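PDB 3G7N: lipase from Penicillium expansum, which hydrolyses triacylglycerols as a secreted alkaline lipase, releasing free fatty acids from acylglycerol lipids. Local coordinates for residues R97-P102 and N160-G165. Numbering follows the deposited sequence.
Sequences RGVHRP and NAFPIG
V99, near the start of helix 97-120, reaches into the angle between F162 and I164, and this one valine shows how apolar side chains can join a helix to an irregular loop. Its two methyls divide the work. CG2 serves both partners, meeting F162 CE1 at 3.7 Å and I164 CG2 at 3.8 Å, whereas CG1 touches I164, lying 3.9 Å from I164 CD1. Both branches of the valine are therefore used against the isoleucine, whose side chain crosses it at about a right angle.

The aromatic part of the contact is an edge approach. V99 CG2 sits near the plane of the F162 ring, beside CE1, with CZ a little farther off at 4.1 Å, so the methyl does not cover a ring face. The two side chains run past one another in opposite directions. In I164, CG1 lies between the backbone N and the carbonyl carbon (chi1 67°), while CG2 stands anti to the carbonyl carbon; with the chain then extended (chi2 165°), CD1 joins CG2 on the side of the valine. All three side chains are buried, and the closest CA atoms across the contact, those of V99 and I164, are 7.0 Å apart, a gap filled by side chains.

F162 places this small hydrophobic cluster beside the active site: its side chain lies about 5 Å from that of the nucleophile S132 and about 6 Å from that of H241 of the charge relay. In the alpha/beta-hydrolase fold the contact links the beginning of helix 97-120 to the loop that leaves the central-sheet strand 154-159 for helix 167-175. The side chains of V99, F162 and I164 all rest on A136 of helix 133-148, which follows the nucleophile, while F162 and I164 also rest on M96 of strand 95-96, to which I164 is joined by a backbone hydrogen bond.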
ATOM      1  N   ARG A  97      -9.882 -12.655   4.212  1.00 10.46           N
ATOM      2  CA  ARG A  97     -11.137 -11.933   4.162  1.00 12.06           C
ATOM      3  C   ARG A  97     -10.981 -10.536   4.758  1.00 10.79           C
ATOM      4  O   ARG A  97     -11.640  -9.587   4.335  1.00 11.35           O
ATOM      5  CB  ARG A  97     -12.242 -12.710   4.886  1.00 13.80           C
ATOM      6  CG  ARG A  97     -13.600 -12.048   4.762  1.00 15.93           C
ATOM      7  CD  ARG A  97     -14.691 -12.791   5.531  1.00 20.34           C
ATOM      8  NE  ARG A  97     -15.014 -14.076   4.929  1.00 20.12           N
ATOM      9  CZ  ARG A  97     -14.840 -15.245   5.538  1.00 25.62           C
ATOM     10  NH1 ARG A  97     -14.305 -15.295   6.753  1.00 24.40           N
ATOM     11  NH2 ARG A  97     -15.217 -16.367   4.940  1.00 22.77           N
ATOM     12  N   GLY A  98     -10.162 -10.413   5.799  1.00 12.10           N
ATOM     13  CA  GLY A  98      -9.968  -9.126   6.459  1.00 10.97           C
ATOM     14  C   GLY A  98      -9.372  -8.027   5.604  1.00 11.08           C
ATOM     15  O   GLY A  98      -9.400  -6.863   6.008  1.00 12.32           O
ATOM     16  N   VAL A  99      -8.835  -8.374   4.435  1.00  9.60           N
ATOM     17  CA  VAL A  99      -8.406  -7.372   3.454  1.00  9.89           C
ATOM     18  C   VAL A  99      -9.304  -7.375   2.222  1.00  9.78           C
ATOM     19  O   VAL A  99      -9.659  -6.314   1.717  1.00  9.59           O
ATOM     20  CB  VAL A  99      -6.927  -7.563   3.069  1.00  9.40           C
ATOM     21  CG1 VAL A  99      -6.496  -6.539   2.014  1.00 13.69           C
ATOM     22  CG2 VAL A  99      -6.061  -7.442   4.310  1.00 10.63           C
ATOM     23  N   HIS A 100      -9.686  -8.554   1.724  1.00  9.95           N
ATOM     24  CA  HIS A 100     -10.612  -8.600   0.600  1.00 10.75           C
ATOM     25  C   HIS A 100     -11.928  -7.908   0.889  1.00 11.49           C
ATOM     26  O   HIS A 100     -12.466  -7.215   0.010  1.00 11.60           O
ATOM     27  CB  HIS A 100     -10.836 -10.039   0.137  1.00 13.31           C
ATOM     28  CG  HIS A 100     -11.837 -10.163  -0.975  1.00 14.76           C
ATOM     29  ND1 HIS A 100     -11.523  -9.951  -2.301  1.00 20.39           N
ATOM     30  CD2 HIS A 100     -13.178 -10.303  -0.927  1.00 13.04           C
ATOM     31  CE1 HIS A 100     -12.618 -10.087  -3.035  1.00 14.77           C
ATOM     32  NE2 HIS A 100     -13.622 -10.372  -2.228  1.00 17.78           N
ATOM     33  N   ARG A 101     -12.473  -8.102   2.081  1.00 12.05           N
ATOM     34  CA  ARG A 101     -13.761  -7.502   2.382  1.00 12.12           C
ATOM     35  C   ARG A 101     -13.755  -5.969   2.301  1.00 11.14           C
ATOM     36  O   ARG A 101     -14.577  -5.388   1.585  1.00 12.08           O
ATOM     37  CB  ARG A 101     -14.315  -7.999   3.724  1.00 14.51           C
ATOM     38  CG  ARG A 101     -15.710  -7.496   4.031  1.00 18.12           C
ATOM     39  CD  ARG A 101     -16.414  -8.442   5.018  1.00 20.41           C
ATOM     40  NE  ARG A 101     -17.642  -7.845   5.541  1.00 25.09           N
ATOM     41  CZ  ARG A 101     -17.687  -7.036   6.595  1.00 25.01           C
ATOM     42  NH1 ARG A 101     -16.588  -6.804   7.298  1.00 37.71           N
ATOM     43  NH2 ARG A 101     -18.845  -6.527   6.995  1.00 32.26           N
ATOM     44  N   PRO A 102     -12.854  -5.302   3.042  1.00  9.82           N
ATOM     45  CA  PRO A 102     -12.825  -3.835   2.918  1.00 10.51           C
ATOM     46  C   PRO A 102     -12.475  -3.366   1.506  1.00  9.60           C
ATOM     47  O   PRO A 102     -13.086  -2.427   1.024  1.00 11.22           O
ATOM     48  CB  PRO A 102     -11.760  -3.404   3.935  1.00 12.28           C
ATOM     49  CG  PRO A 102     -10.974  -4.658   4.263  1.00 12.99           C
ATOM     50  CD  PRO A 102     -11.992  -5.778   4.135  1.00 10.88           C
ATOM     51  N   ASN A 160       4.732  -0.604   5.606  1.00  6.95           N
ATOM     52  CA  ASN A 160       4.562  -1.281   6.897  1.00  7.45           C
ATOM     53  C   ASN A 160       3.421  -2.307   6.857  1.00  6.31           C
ATOM     54  O   ASN A 160       2.638  -2.413   7.805  1.00  7.90           O
ATOM     55  CB  ASN A 160       4.352  -0.274   8.058  1.00  8.83           C
ATOM     56  CG  ASN A 160       5.502   0.728   8.200  1.00 10.46           C
ATOM     57  OD1 ASN A 160       6.132   1.111   7.206  1.00 19.06           O
ATOM     58  ND2 ASN A 160       5.755   1.197   9.414  1.00 10.08           N
ATOM     59  N   ALA A 161       3.357  -3.084   5.776  1.00  6.27           N
ATOM     60  CA  ALA A 161       2.223  -3.966   5.502  1.00  6.65           C
ATOM     61  C   ALA A 161       2.479  -5.406   5.871  1.00  6.71           C
ATOM     62  O   ALA A 161       3.556  -5.939   5.645  1.00  7.48           O
ATOM     63  CB  ALA A 161       1.823  -3.886   4.045  1.00  8.20           C
ATOM     64  N   PHE A 162       1.431  -6.065   6.356  1.00  7.10           N
ATOM     65  CA  PHE A 162       1.420  -7.513   6.501  1.00  7.66           C
ATOM     66  C   PHE A 162       1.054  -8.177   5.163  1.00  8.50           C
ATOM     67  O   PHE A 162       0.423  -7.552   4.311  1.00  8.44           O
ATOM     68  CB  PHE A 162       0.442  -7.927   7.613  1.00  8.03           C
ATOM     69  CG  PHE A 162      -0.930  -7.338   7.477  1.00  7.89           C
ATOM     70  CD1 PHE A 162      -1.918  -8.016   6.774  1.00  9.18           C
ATOM     71  CD2 PHE A 162      -1.254  -6.131   8.066  1.00  9.33           C
ATOM     72  CE1 PHE A 162      -3.212  -7.512   6.704  1.00  9.71           C
ATOM     73  CE2 PHE A 162      -2.544  -5.613   7.978  1.00 10.04           C
ATOM     74  CZ  PHE A 162      -3.541  -6.342   7.349  1.00  9.69           C
ATOM     75  N   PRO A 163       1.473  -9.441   4.952  1.00  7.47           N
ATOM     76  CA  PRO A 163       1.112 -10.151   3.728  1.00  8.06           C
ATOM     77  C   PRO A 163      -0.340 -10.617   3.806  1.00  8.55           C
ATOM     78  O   PRO A 163      -0.890 -10.715   4.906  1.00  9.13           O
ATOM     79  CB  PRO A 163       2.061 -11.352   3.733  1.00  8.58           C
ATOM     80  CG  PRO A 163       2.193 -11.673   5.237  1.00  8.75           C
ATOM     81  CD  PRO A 163       2.214 -10.294   5.902  1.00  7.49           C
ATOM     82  N   ILE A 164      -0.991 -10.805   2.652  1.00  8.55           N
ATOM     83  CA  ILE A 164      -2.442 -10.963   2.660  1.00  9.77           C
ATOM     84  C   ILE A 164      -2.985 -12.217   2.003  1.00  9.99           C
ATOM     85  O   ILE A 164      -4.200 -12.364   1.892  1.00  9.89           O
ATOM     86  CB  ILE A 164      -3.190  -9.740   2.080  1.00  8.82           C
ATOM     87  CG1 ILE A 164      -2.937  -9.573   0.579  1.00 10.23           C
ATOM     88  CG2 ILE A 164      -2.740  -8.449   2.793  1.00 10.04           C
ATOM     89  CD1 ILE A 164      -3.937  -8.614  -0.089  1.00 11.05           C
ATOM     90  N   GLY A 165      -2.113 -13.079   1.503  1.00  9.25           N
ATOM     91  CA  GLY A 165      -2.635 -14.253   0.791  1.00 10.91           C
ATOM     92  C   GLY A 165      -1.630 -15.361   0.685  1.00  9.20           C
ATOM     93  O   GLY A 165      -0.508 -15.288   1.199  1.00 11.01           O
TER